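Local coordinates for protein aldehyde dehydrogenase (Anabaena variabilis, PDB 4H7N) that probably oxidises aldehydes to the corresponding carboxylic acids with NAD+ as electron acceptor, at residues Arg39-Trp44 / Leu124-Leu129; Gln69-Leu74 / Gly79-Thr84; His291-Ala296 / Gly303-Ile308. All coordinates share one frame; numbering follows the deposited sequence.

Interaction 1: residues Arg39-Trp44 / Leu124-Leu129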
ATOM      1  N   ARG A  39      16.453   4.535 -18.477  1.00 36.72           N
ATOM      2  CA  ARG A  39      16.512   5.067 -19.834  1.00 39.60           C
ATOM      3  C   ARG A  39      15.755   4.177 -20.809  1.00 36.59           C
ATOM      4  O   ARG A  39      15.106   4.667 -21.709  1.00 36.84           O
ATOM      5  CB  ARG A  39      17.967   5.267 -20.275  1.00 45.60           C
ATOM      6  CG  ARG A  39      18.531   6.592 -19.769  1.00 53.28           C
ATOM      7  CD  ARG A  39      19.840   7.009 -20.442  1.00 61.72           C
ATOM      8  NE  ARG A  39      20.956   6.817 -19.518  1.00 68.41           N
ATOM      9  CZ  ARG A  39      21.730   5.732 -19.439  1.00 71.50           C
ATOM     10  NH1 ARG A  39      21.592   4.693 -20.277  1.00 73.16           N
ATOM     11  NH2 ARG A  39      22.676   5.701 -18.512  1.00 71.12           N
ATOM     12  N   ALA A  40      15.837   2.870 -20.627  1.00 33.98           N
ATOM     13  CA  ALA A  40      15.154   1.948 -21.522  1.00 32.92           C
ATOM     14  C   ALA A  40      13.655   1.808 -21.212  1.00 31.28           C
ATOM     15  O   ALA A  40      12.884   1.332 -22.060  1.00 29.57           O
ATOM     16  CB  ALA A  40      15.822   0.579 -21.456  1.00 34.80           C
ATOM     17  N   GLN A  41      13.252   2.196 -19.991  1.00 30.59           N
ATOM     18  CA  GLN A  41      11.888   2.022 -19.535  1.00 28.57           C
ATOM     19  C   GLN A  41      10.842   2.820 -20.315  1.00 28.57           C
ATOM     20  O   GLN A  41       9.735   2.355 -20.480  1.00 27.67           O
ATOM     21  CB  GLN A  41      11.800   2.363 -18.034  1.00 27.73           C
ATOM     22  CG  GLN A  41      10.459   2.050 -17.394  1.00 26.35           C
ATOM     23  CD  GLN A  41       9.485   3.174 -17.517  1.00 27.73           C
ATOM     24  OE1 GLN A  41       9.881   4.315 -17.583  1.00 27.95           O
ATOM     25  NE2 GLN A  41       8.185   2.853 -17.549  1.00 29.03           N
ATOM     26  N   SER A  42      11.190   4.000 -20.797  1.00 32.55           N
ATOM     27  CA  SER A  42      10.254   4.800 -21.592  1.00 35.45           C
ATOM     28  C   SER A  42       9.771   4.077 -22.823  1.00 35.96           C
ATOM     29  O   SER A  42       8.579   4.017 -23.065  1.00 33.13           O
ATOM     30  CB  SER A  42      10.893   6.109 -22.003  1.00 39.77           C
ATOM     31  OG  SER A  42      11.348   6.798 -20.831  1.00 42.95           O
ATOM     32  N   ARG A  43      10.696   3.523 -23.595  1.00 35.30           N
ATOM     33  CA  ARG A  43      10.330   2.764 -24.775  1.00 36.74           C
ATOM     34  C   ARG A  43       9.511   1.526 -24.406  1.00 33.74           C
ATOM     35  O   ARG A  43       8.532   1.228 -25.060  1.00 32.30           O
ATOM     36  CB  ARG A  43      11.583   2.308 -25.526  1.00 40.61           C
ATOM     37  CG  ARG A  43      11.265   1.628 -26.832  1.00 45.01           C
ATOM     38  CD  ARG A  43      12.463   0.904 -27.441  1.00 49.92           C
ATOM     39  NE  ARG A  43      11.901   0.140 -28.534  1.00 56.88           N
ATOM     40  CZ  ARG A  43      11.613   0.638 -29.733  1.00 60.62           C
ATOM     41  NH1 ARG A  43      11.918   1.889 -30.037  1.00 63.42           N
ATOM     42  NH2 ARG A  43      11.046  -0.135 -30.647  1.00 61.95           N
ATOM     43  N   TRP A  44       9.919   0.811 -23.352  1.00 31.34           N
ATOM     44  CA  TRP A  44       9.122  -0.326 -22.831  1.00 29.83           C
ATOM     45  C   TRP A  44       7.647   0.058 -22.475  1.00 29.56           C
ATOM     46  O   TRP A  44       6.689  -0.624 -22.873  1.00 27.17           O
ATOM     47  CB  TRP A  44       9.871  -0.972 -21.668  1.00 28.06           C
ATOM     48  CG  TRP A  44       9.290  -2.107 -21.042  1.00 25.71           C
ATOM     49  CD1 TRP A  44       8.865  -2.169 -19.745  1.00 24.80           C
ATOM     50  CD2 TRP A  44       9.077  -3.410 -21.598  1.00 26.40           C
ATOM     51  NE1 TRP A  44       8.399  -3.421 -19.466  1.00 25.97           N
ATOM     52  CE2 TRP A  44       8.534  -4.212 -20.570  1.00 25.43           C
ATOM     53  CE3 TRP A  44       9.313  -3.985 -22.848  1.00 26.98           C
ATOM     54  CZ2 TRP A  44       8.151  -5.511 -20.767  1.00 25.42           C
ATOM     55  CZ3 TRP A  44       8.980  -5.314 -23.025  1.00 27.65           C
ATOM     56  CH2 TRP A  44       8.378  -6.049 -21.991  1.00 26.18           C
ATOM     57  N   LEU A 124      -3.321   4.737 -16.250  1.00 35.56           N
ATOM     58  CA  LEU A 124      -2.439   4.063 -15.324  1.00 34.64           C
ATOM     59  C   LEU A 124      -0.970   4.258 -15.749  1.00 34.69           C
ATOM     60  O   LEU A 124      -0.637   4.030 -16.887  1.00 35.06           O
ATOM     61  CB  LEU A 124      -2.805   2.602 -15.314  1.00 37.43           C
ATOM     62  CG  LEU A 124      -4.241   2.392 -14.837  1.00 42.60           C
ATOM     63  CD1 LEU A 124      -4.938   1.369 -15.732  1.00 47.47           C
ATOM     64  CD2 LEU A 124      -4.296   2.005 -13.382  1.00 41.82           C
ATOM     65  N   VAL A 125      -0.118   4.672 -14.825  1.00 31.01           N
ATOM     66  CA  VAL A 125       1.267   5.020 -15.122  1.00 31.79           C
ATOM     67  C   VAL A 125       2.178   4.108 -14.266  1.00 29.58           C
ATOM     68  O   VAL A 125       2.153   4.194 -13.027  1.00 30.17           O
ATOM     69  CB  VAL A 125       1.531   6.494 -14.727  1.00 32.65           C
ATOM     70  CG1 VAL A 125       2.920   6.937 -15.122  1.00 37.04           C
ATOM     71  CG2 VAL A 125       0.512   7.395 -15.406  1.00 37.27           C
ATOM     72  N   PRO A 126       2.987   3.250 -14.906  1.00 28.85           N
ATOM     73  CA  PRO A 126       3.832   2.362 -14.082  1.00 25.98           C
ATOM     74  C   PRO A 126       4.886   3.093 -13.263  1.00 24.63           C
ATOM     75  O   PRO A 126       5.408   4.096 -13.697  1.00 26.01           O
ATOM     76  CB  PRO A 126       4.522   1.479 -15.116  1.00 28.91           C
ATOM     77  CG  PRO A 126       4.503   2.254 -16.410  1.00 29.42           C
ATOM     78  CD  PRO A 126       3.264   3.114 -16.344  1.00 29.48           C
ATOM     79  N   TYR A 127       5.264   2.539 -12.109  1.00 25.16           N
ATOM     80  CA  TYR A 127       6.501   2.959 -11.438  1.00 24.23           C
ATOM     81  C   TYR A 127       7.638   2.670 -12.416  1.00 24.36           C
ATOM     82  O   TYR A 127       7.708   1.560 -12.931  1.00 26.65           O
ATOM     83  CB  TYR A 127       6.704   2.185 -10.166  1.00 24.46           C
ATOM     84  CG  TYR A 127       5.729   2.564  -9.076  1.00 25.92           C
ATOM     85  CD1 TYR A 127       4.500   1.965  -8.993  1.00 27.23           C
ATOM     86  CD2 TYR A 127       6.029   3.541  -8.142  1.00 29.02           C
ATOM     87  CE1 TYR A 127       3.573   2.327  -8.004  1.00 27.96           C
ATOM     88  CE2 TYR A 127       5.110   3.920  -7.150  1.00 30.00           C
ATOM     89  CZ  TYR A 127       3.893   3.302  -7.103  1.00 28.44           C
ATOM     90  OH  TYR A 127       2.998   3.640  -6.165  1.00 32.62           O
ATOM     91  N   PRO A 128       8.540   3.623 -12.653  1.00 24.27           N
ATOM     92  CA  PRO A 128       9.549   3.306 -13.690  1.00 24.95           C
ATOM     93  C   PRO A 128      10.509   2.148 -13.338  1.00 25.63           C
ATOM     94  O   PRO A 128      10.861   1.365 -14.228  1.00 26.56           O
ATOM     95  CB  PRO A 128      10.307   4.606 -13.836  1.00 26.13           C
ATOM     96  CG  PRO A 128       9.292   5.668 -13.485  1.00 26.12           C
ATOM     97  CD  PRO A 128       8.502   5.067 -12.352  1.00 24.66           C
ATOM     98  N   LEU A 129      10.931   2.065 -12.096  1.00 22.98           N
ATOM     99  CA  LEU A 129      11.919   1.059 -11.671  1.00 23.99           C
ATOM    100  C   LEU A 129      11.562   0.360 -10.360  1.00 23.91           C
ATOM    101  O   LEU A 129      11.424   0.984  -9.294  1.00 23.41           O
ATOM    102  CB  LEU A 129      13.288   1.685 -11.567  1.00 25.17           C
ATOM    103  CG  LEU A 129      14.436   0.681 -11.317  1.00 25.71           C
ATOM    104  CD1 LEU A 129      14.551  -0.315 -12.483  1.00 26.78           C
ATOM    105  CD2 LEU A 129      15.754   1.378 -11.116  1.00 27.15           C
TER

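Interaction 2: residues Gln69-Leu74 / Gly79-Thr84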
ATOM      1  N   GLN A  69      19.019 -26.561 -19.644  1.00 31.18           N
ATOM      2  CA  GLN A  69      20.026 -25.749 -18.971  1.00 30.54           C
ATOM      3  C   GLN A  69      19.402 -25.037 -17.767  1.00 29.01           C
ATOM      4  O   GLN A  69      20.061 -24.851 -16.765  1.00 27.94           O
ATOM      5  CB  GLN A  69      20.561 -24.695 -19.922  1.00 32.62           C
ATOM      6  CG  GLN A  69      21.622 -25.215 -20.892  1.00 35.03           C
ATOM      7  CD  GLN A  69      21.019 -26.090 -21.962  1.00 37.99           C
ATOM      8  OE1 GLN A  69      19.949 -25.801 -22.496  1.00 39.31           O
ATOM      9  NE2 GLN A  69      21.685 -27.163 -22.273  1.00 41.93           N
ATOM     10  N   LEU A  70      18.127 -24.646 -17.868  1.00 27.02           N
ATOM     11  CA  LEU A  70      17.456 -24.047 -16.716  1.00 26.47           C
ATOM     12  C   LEU A  70      17.286 -25.092 -15.600  1.00 24.97           C
ATOM     13  O   LEU A  70      17.603 -24.841 -14.435  1.00 23.77           O
ATOM     14  CB  LEU A  70      16.129 -23.414 -17.126  1.00 25.67           C
ATOM     15  CG  LEU A  70      15.309 -22.781 -15.978  1.00 24.82           C
ATOM     16  CD1 LEU A  70      16.057 -21.643 -15.290  1.00 24.08           C
ATOM     17  CD2 LEU A  70      13.988 -22.244 -16.487  1.00 25.15           C
ATOM     18  N   THR A  71      16.845 -26.290 -15.988  1.00 25.35           N
ATOM     19  CA  THR A  71      16.622 -27.371 -15.064  1.00 25.31           C
ATOM     20  C   THR A  71      17.969 -27.705 -14.360  1.00 25.73           C
ATOM     21  O   THR A  71      18.033 -27.852 -13.148  1.00 23.64           O
ATOM     22  CB  THR A  71      16.160 -28.636 -15.807  1.00 27.89           C
ATOM     23  OG1 THR A  71      14.923 -28.398 -16.466  1.00 28.55           O
ATOM     24  CG2 THR A  71      15.997 -29.768 -14.852  1.00 28.50           C
ATOM     25  N   GLU A  72      19.036 -27.777 -15.139  1.00 26.10           N
ATOM     26  CA  GLU A  72      20.334 -28.164 -14.576  1.00 29.06           C
ATOM     27  C   GLU A  72      20.835 -27.110 -13.535  1.00 28.24           C
ATOM     28  O   GLU A  72      21.410 -27.426 -12.460  1.00 26.94           O
ATOM     29  CB  GLU A  72      21.330 -28.399 -15.723  1.00 32.33           C
ATOM     30  CG  GLU A  72      22.792 -28.349 -15.369  1.00 35.83           C
ATOM     31  CD  GLU A  72      23.660 -28.399 -16.632  1.00 40.81           C
ATOM     32  OE1 GLU A  72      23.531 -27.526 -17.541  1.00 46.53           O
ATOM     33  OE2 GLU A  72      24.445 -29.327 -16.724  1.00 41.55           O
ATOM     34  N   ALA A  73      20.666 -25.848 -13.866  1.00 26.58           N
ATOM     35  CA  ALA A  73      21.112 -24.820 -12.941  1.00 26.61           C
ATOM     36  C   ALA A  73      20.258 -24.808 -11.669  1.00 26.16           C
ATOM     37  O   ALA A  73      20.777 -24.604 -10.588  1.00 25.58           O
ATOM     38  CB  ALA A  73      21.119 -23.457 -13.598  1.00 26.19           C
ATOM     39  N   LEU A  74      18.964 -25.062 -11.809  1.00 26.30           N
ATOM     40  CA  LEU A  74      18.064 -25.021 -10.651  1.00 27.35           C
ATOM     41  C   LEU A  74      18.231 -26.298  -9.783  1.00 25.81           C
ATOM     42  O   LEU A  74      18.177 -26.239  -8.563  1.00 27.66           O
ATOM     43  CB  LEU A  74      16.646 -24.729 -11.128  1.00 25.99           C
ATOM     44  CG  LEU A  74      15.618 -24.369 -10.079  1.00 29.42           C
ATOM     45  CD1 LEU A  74      16.024 -23.152  -9.257  1.00 27.65           C
ATOM     46  CD2 LEU A  74      14.289 -24.103 -10.797  1.00 29.96           C
ATOM     47  N   GLY A  79      19.345 -28.726  -5.141  1.00 24.61           N
ATOM     48  CA  GLY A  79      19.613 -30.108  -4.805  1.00 25.33           C
ATOM     49  C   GLY A  79      18.516 -31.119  -5.094  1.00 26.60           C
ATOM     50  O   GLY A  79      18.578 -32.261  -4.627  1.00 25.09           O
ATOM     51  N   ARG A  80      17.459 -30.697  -5.788  1.00 28.10           N
ATOM     52  CA  ARG A  80      16.357 -31.583  -6.060  1.00 29.06           C
ATOM     53  C   ARG A  80      15.833 -31.413  -7.470  1.00 28.00           C
ATOM     54  O   ARG A  80      15.983 -30.340  -8.071  1.00 26.48           O
ATOM     55  CB  ARG A  80      15.211 -31.434  -5.005  1.00 29.73           C
ATOM     56  CG  ARG A  80      14.843 -30.026  -4.528  1.00 28.06           C
ATOM     57  CD  ARG A  80      14.232 -29.138  -5.586  1.00 28.46           C
ATOM     58  NE  ARG A  80      13.697 -27.910  -4.979  1.00 26.65           N
ATOM     59  CZ  ARG A  80      13.343 -26.807  -5.623  1.00 26.23           C
ATOM     60  NH1 ARG A  80      12.818 -25.801  -4.921  1.00 25.69           N
ATOM     61  NH2 ARG A  80      13.461 -26.679  -6.952  1.00 26.10           N
ATOM     62  N   LEU A  81      15.206 -32.479  -7.967  1.00 29.09           N
ATOM     63  CA  LEU A  81      14.668 -32.507  -9.325  1.00 30.44           C
ATOM     64  C   LEU A  81      13.156 -32.301  -9.440  1.00 31.64           C
ATOM     65  O   LEU A  81      12.727 -31.414 -10.159  1.00 29.51           O
ATOM     66  CB  LEU A  81      15.066 -33.818 -10.028  1.00 32.42           C
ATOM     67  CG  LEU A  81      14.642 -33.981 -11.493  1.00 33.94           C
ATOM     68  CD1 LEU A  81      15.063 -32.804 -12.363  1.00 33.24           C
ATOM     69  CD2 LEU A  81      15.209 -35.292 -12.066  1.00 36.17           C
ATOM     70  N   SER A  82      12.329 -33.124  -8.798  1.00 34.43           N
ATOM     71  CA  SER A  82      10.906 -33.095  -9.135  1.00 35.25           C
ATOM     72  C   SER A  82      10.279 -31.746  -8.781  1.00 33.38           C
ATOM     73  O   SER A  82       9.498 -31.195  -9.574  1.00 30.11           O
ATOM     74  CB  SER A  82      10.163 -34.283  -8.542  1.00 40.54           C
ATOM     75  OG  SER A  82      10.283 -34.267  -7.137  1.00 43.24           O
ATOM     76  N   ILE A  83      10.678 -31.139  -7.670  1.00 31.01           N
ATOM     77  CA  ILE A  83      10.195 -29.780  -7.351  1.00 30.43           C
ATOM     78  C   ILE A  83      10.837 -28.749  -8.292  1.00 29.45           C
ATOM     79  O   ILE A  83      10.241 -27.721  -8.593  1.00 28.71           O
ATOM     80  CB  ILE A  83      10.391 -29.396  -5.856  1.00 31.83           C
ATOM     81  CG1 ILE A  83       9.672 -30.360  -4.899  1.00 33.00           C
ATOM     82  CG2 ILE A  83       9.948 -27.992  -5.563  1.00 31.39           C
ATOM     83  CD1 ILE A  83       8.385 -30.981  -5.408  1.00 37.02           C
ATOM     84  N   THR A  84      12.000 -29.045  -8.849  1.00 28.01           N
ATOM     85  CA  THR A  84      12.551 -28.165  -9.890  1.00 26.72           C
ATOM     86  C   THR A  84      11.668 -28.124 -11.125  1.00 26.75           C
ATOM     87  O   THR A  84      11.385 -27.044 -11.680  1.00 25.52           O
ATOM     88  CB  THR A  84      14.016 -28.548 -10.209  1.00 25.87           C
ATOM     89  OG1 THR A  84      14.848 -28.074  -9.148  1.00 25.59           O
ATOM     90  CG2 THR A  84      14.481 -27.912 -11.460  1.00 25.86           C
TER

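Interaction 3: residues His291-Ala296 / Gly303-Ile308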
ATOM      1  N   HIS A 291       7.113 -41.861   6.984  1.00 36.14           N
ATOM      2  CA  HIS A 291       8.180 -42.807   6.987  1.00 39.50           C
ATOM      3  C   HIS A 291       8.420 -43.337   5.555  1.00 40.79           C
ATOM      4  O   HIS A 291       9.542 -43.678   5.234  1.00 42.12           O
ATOM      5  CB  HIS A 291       7.912 -43.925   7.981  1.00 43.96           C
ATOM      6  CG  HIS A 291       9.125 -44.717   8.267  1.00 48.03           C
ATOM      7  ND1 HIS A 291       9.337 -45.970   7.726  1.00 57.14           N
ATOM      8  CD2 HIS A 291      10.266 -44.383   8.906  1.00 49.15           C
ATOM      9  CE1 HIS A 291      10.537 -46.402   8.075  1.00 56.04           C
ATOM     10  NE2 HIS A 291      11.121 -45.456   8.792  1.00 54.13           N
ATOM     11  N   ARG A 292       7.393 -43.358   4.691  1.00 41.06           N
ATOM     12  CA  ARG A 292       7.563 -43.803   3.294  1.00 41.80           C
ATOM     13  C   ARG A 292       8.427 -42.854   2.444  1.00 41.22           C
ATOM     14  O   ARG A 292       8.992 -43.286   1.455  1.00 38.76           O
ATOM     15  CB  ARG A 292       6.223 -44.017   2.592  1.00 47.58           C
ATOM     16  CG  ARG A 292       5.403 -45.203   3.104  1.00 55.99           C
ATOM     17  CD  ARG A 292       3.894 -45.067   2.868  1.00 62.63           C
ATOM     18  NE  ARG A 292       3.474 -45.366   1.492  1.00 75.41           N
ATOM     19  CZ  ARG A 292       3.281 -44.478   0.504  1.00 83.20           C
ATOM     20  NH1 ARG A 292       3.477 -43.171   0.689  1.00 90.78           N
ATOM     21  NH2 ARG A 292       2.881 -44.904  -0.695  1.00 83.76           N
ATOM     22  N   LEU A 293       8.569 -41.583   2.815  1.00 36.21           N
ATOM     23  CA  LEU A 293       9.320 -40.628   1.988  1.00 35.34           C
ATOM     24  C   LEU A 293      10.844 -40.852   2.061  1.00 38.67           C
ATOM     25  O   LEU A 293      11.388 -41.118   3.120  1.00 41.44           O
ATOM     26  CB  LEU A 293       8.979 -39.171   2.391  1.00 36.18           C
ATOM     27  CG  LEU A 293       7.472 -38.830   2.351  1.00 35.17           C
ATOM     28  CD1 LEU A 293       7.247 -37.380   2.709  1.00 36.48           C
ATOM     29  CD2 LEU A 293       6.905 -39.153   0.981  1.00 36.76           C
ATOM     30  N   GLN A 294      11.516 -40.709   0.928  1.00 39.10           N
ATOM     31  CA  GLN A 294      12.958 -40.913   0.838  1.00 42.67           C
ATOM     32  C   GLN A 294      13.731 -39.625   0.545  1.00 37.90           C
ATOM     33  O   GLN A 294      13.247 -38.741  -0.171  1.00 36.37           O
ATOM     34  CB  GLN A 294      13.264 -41.948  -0.259  1.00 46.16           C
ATOM     35  CG  GLN A 294      12.601 -43.288   0.013  1.00 51.90           C
ATOM     36  CD  GLN A 294      13.168 -43.941   1.272  1.00 58.06           C
ATOM     37  OE1 GLN A 294      14.381 -44.014   1.442  1.00 64.14           O
ATOM     38  NE2 GLN A 294      12.288 -44.389   2.172  1.00 59.50           N
ATOM     39  N   LEU A 295      14.926 -39.537   1.126  1.00 36.23           N
ATOM     40  CA  LEU A 295      15.866 -38.475   0.794  1.00 36.56           C
ATOM     41  C   LEU A 295      16.351 -38.689  -0.633  1.00 36.01           C
ATOM     42  O   LEU A 295      16.413 -39.802  -1.109  1.00 36.35           O
ATOM     43  CB  LEU A 295      17.077 -38.493   1.725  1.00 37.09           C
ATOM     44  CG  LEU A 295      16.767 -38.298   3.193  1.00 36.96           C
ATOM     45  CD1 LEU A 295      18.073 -38.211   3.954  1.00 39.04           C
ATOM     46  CD2 LEU A 295      15.948 -37.029   3.347  1.00 36.23           C
ATOM     47  N   ALA A 296      16.687 -37.595  -1.303  1.00 34.25           N
ATOM     48  CA  ALA A 296      17.201 -37.609  -2.655  1.00 33.53           C
ATOM     49  C   ALA A 296      18.712 -37.795  -2.549  1.00 34.09           C
ATOM     50  O   ALA A 296      19.494 -36.985  -2.991  1.00 32.96           O
ATOM     51  CB  ALA A 296      16.847 -36.319  -3.370  1.00 32.64           C
ATOM     52  N   GLY A 303      14.773 -39.938  -4.446  1.00 39.17           N
ATOM     53  CA  GLY A 303      13.750 -39.576  -3.468  1.00 39.37           C
ATOM     54  C   GLY A 303      13.192 -38.186  -3.629  1.00 38.11           C
ATOM     55  O   GLY A 303      13.709 -37.364  -4.387  1.00 40.71           O
ATOM     56  N   ALA A 304      12.118 -37.936  -2.909  1.00 38.62           N
ATOM     57  CA  ALA A 304      11.387 -36.691  -3.015  1.00 41.46           C
ATOM     58  C   ALA A 304      11.989 -35.569  -2.145  1.00 38.82           C
ATOM     59  O   ALA A 304      11.779 -34.387  -2.411  1.00 40.55           O
ATOM     60  CB  ALA A 304       9.931 -36.936  -2.606  1.00 43.60           C
ATOM     61  N   ILE A 305      12.732 -35.927  -1.105  1.00 36.40           N
ATOM     62  CA  ILE A 305      13.147 -34.909  -0.097  1.00 34.25           C
ATOM     63  C   ILE A 305      14.578 -34.484  -0.356  1.00 31.63           C
ATOM     64  O   ILE A 305      15.536 -35.287  -0.160  1.00 29.50           O
ATOM     65  CB  ILE A 305      13.007 -35.451   1.331  1.00 33.13           C
ATOM     66  CG1 ILE A 305      11.600 -36.023   1.520  1.00 33.80           C
ATOM     67  CG2 ILE A 305      13.355 -34.376   2.362  1.00 32.92           C
ATOM     68  CD1 ILE A 305      10.502 -35.020   1.213  1.00 35.70           C
ATOM     69  N   GLY A 306      14.719 -33.247  -0.824  1.00 28.39           N
ATOM     70  CA  GLY A 306      16.044 -32.658  -1.039  1.00 29.20           C
ATOM     71  C   GLY A 306      16.750 -32.223   0.243  1.00 27.64           C
ATOM     72  O   GLY A 306      16.180 -32.287   1.323  1.00 28.25           O
ATOM     73  N   PRO A 307      17.967 -31.719   0.105  1.00 27.71           N
ATOM     74  CA  PRO A 307      18.722 -31.254   1.228  1.00 28.15           C
ATOM     75  C   PRO A 307      18.223 -29.930   1.760  1.00 27.92           C
ATOM     76  O   PRO A 307      17.530 -29.184   1.050  1.00 25.99           O
ATOM     77  CB  PRO A 307      20.122 -31.077   0.651  1.00 28.57           C
ATOM     78  CG  PRO A 307      19.904 -30.736  -0.774  1.00 29.46           C
ATOM     79  CD  PRO A 307      18.688 -31.513  -1.167  1.00 29.28           C
ATOM     80  N   ILE A 308      18.660 -29.604   2.965  1.00 26.63           N
ATOM     81  CA  ILE A 308      18.487 -28.265   3.480  1.00 26.40           C
ATOM     82  C   ILE A 308      19.465 -27.395   2.736  1.00 28.29           C
ATOM     83  O   ILE A 308      20.657 -27.617   2.817  1.00 27.44           O
ATOM     84  CB  ILE A 308      18.785 -28.237   4.959  1.00 29.08           C
ATOM     85  CG1 ILE A 308      17.823 -29.201   5.663  1.00 29.80           C
ATOM     86  CG2 ILE A 308      18.675 -26.827   5.507  1.00 28.72           C
ATOM     87  CD1 ILE A 308      18.366 -29.665   6.984  1.00 34.87           C
TER
HETATM   88  O   HOH W   1      10.412 -40.207  -1.714  1.00 42.20           O

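Interaction 1: residues Arg39-Trp44 / Leu124-Leu129
Q41 meets P128 and P126 from CG outward to the amide, and this one residue accounts for everything that helix residues 39-44 contribute to the contact, which buries just 131 Å², both sides summed. Its CG is anti to the backbone N (chi1 -173°), which carries the chain off the helix toward residues 124-129, and the bend at chi2 (-87°) then turns the amide across the two prolines. The tight part is at P128: Q41 CG lies 3.3 Å from P128 O, Q41 CD is 3.8 Å from P128 CA, and Q41 OE1 is 3.8 Å from P128 CB. None of these is a hydrogen bond; the amide runs across ring carbons of the prolines, and its nitrogen is satisfied outside the two segments, with NE2 bonded to G154 O and to Q45 OE1, which fixes how the group is rotated. Helix 27-46 here packs beside strand 118-134, a long member of the mixed sheet that fits the Rossmann-type dinucleotide-binding core of aldehyde dehydrogenases. Where P128 leaves regular strand geometry, its backbone bonds to A156, while L129 N is held by D204. The packing thins toward P126, whose one approach to residues 39-44 is CG to Q41 NE2 at 3.9 Å; P126 also packs on Q45, and a glycerol, probably from the crystallisation liquor, comes within about 4 Å of it. One residue earlier, V125 packs on F435 of the second subunit. The solvent-facing side of the helix carries R39 and R43, the latter salt-bridged to E181.

Interaction 2: residues Gln69-Leu74 / Gly79-Thr84
L74 and T84 have the most surface buried by this contact, 70 and 66 Å², and their side chains run alongside one another, pointing opposite ways. The meeting is through methyl and methylene groups: T84 CG2 is 3.9 Å from L74 CB and equally close to L74 CD2. A chi1 of -76° sets CG2 of T84 anti to its backbone N, where it faces the helix of residues 69-74, and leaves OG1 beside that N. T71, the third contributor, lays its own CG2 against the same surface, 4.2 Å from T84 CG2 and 4.0 Å from L81 CD1, while its OG1 is kept within its helix by a bond to R67 O.

No hydrogen bond crosses between the segments. The hydroxyl of T84 is instead bonded to R80: OG1 donates to R80 O at 2.8 Å and accepts from R80 NH2 at 2.9 Å, with NH2 addressing it in the guanidinium plane. Two bonds thus grip one hydroxyl and tie the first turn of helix 82-106 to R80, in the turn that precedes it. The R80 guanidinium is further fixed by I83 CG2, which stands 3.5 Å above one face, over its centre, and by a salt bridge of NH2 with E87 and a bond of NH1 with N261.

The chain passes between the two helices through G79, the C' residue of helix 67-78, whose positive phi of 77° marks the exit from helical geometry. Residues 79-81 join the consecutive helices 67-78 and 82-106. L74 also packs on E87 and I88 of helix 82-106 and on P139 and L140 of helix 139-144, and L70 and A73 reach P171 of helix 169-176.

Interaction 3: residues His291-Ala296 / Gly303-Ile308
The Q294 and I305 peptide carbonyls are the flat groups that carry this contact, and they are used differently. I305 N comes to Q294 O in the carbonyl plane, 3.0 Å away and nearly straight (160° at the hydrogen), whereas A296 N reaches I305 O at 2.8 Å from above that carbonyl's plane, 38° out of it. The CB and CG1 atoms of I305 lie close to Q294 O as well. Because I305 thus binds the residues on either side of L295, the pattern is that of a parallel beta bridge, a single one, by which the chain leaving helix 279-292 pairs with the loop that precedes helix 311-326. L295 CA adds a CA-H...O contact with I305 O at 3.3 Å. G303, with no side chain, brings its CA to 3.4 Å from Q294 O in another such contact. A water fills in beside the bridge, accepting from Q294 N and A304 N. On the apolar side, CD2 of L295 rests on I305 CG2 at 3.8 Å, the two side chains crossing at a slant, and L293 CB lies 4.2 Å from I305 CG1. The CB of A296 touches G303 O at 3.5 Å. L293 also packs on L255 and V259 of helix 247-259, and, like A304, on F472 of the second subunit.

Interactions 2 and 3 are neighbours, their centres about 15 Å apart: G79 O lies 3.5 Å from P307 CD, and R14 NH1 bonds both G79 O and A296 O, so one arginine bridges the two turns. Interaction 1 lies on the other side of the chain's centre from interaction 3, with centres about 44 Å apart. No two contacts hold the same helix or strand. Interactions 1 (helix on strand) and 2 (helix on helix) are buried and meet mainly through side chains, without hydrogen bonds between their segments; the two loop segments of interaction 3, partly buried, pair through their backbones beside a water. Residues of interactions 1 and 3, but not 2, touch the second subunit.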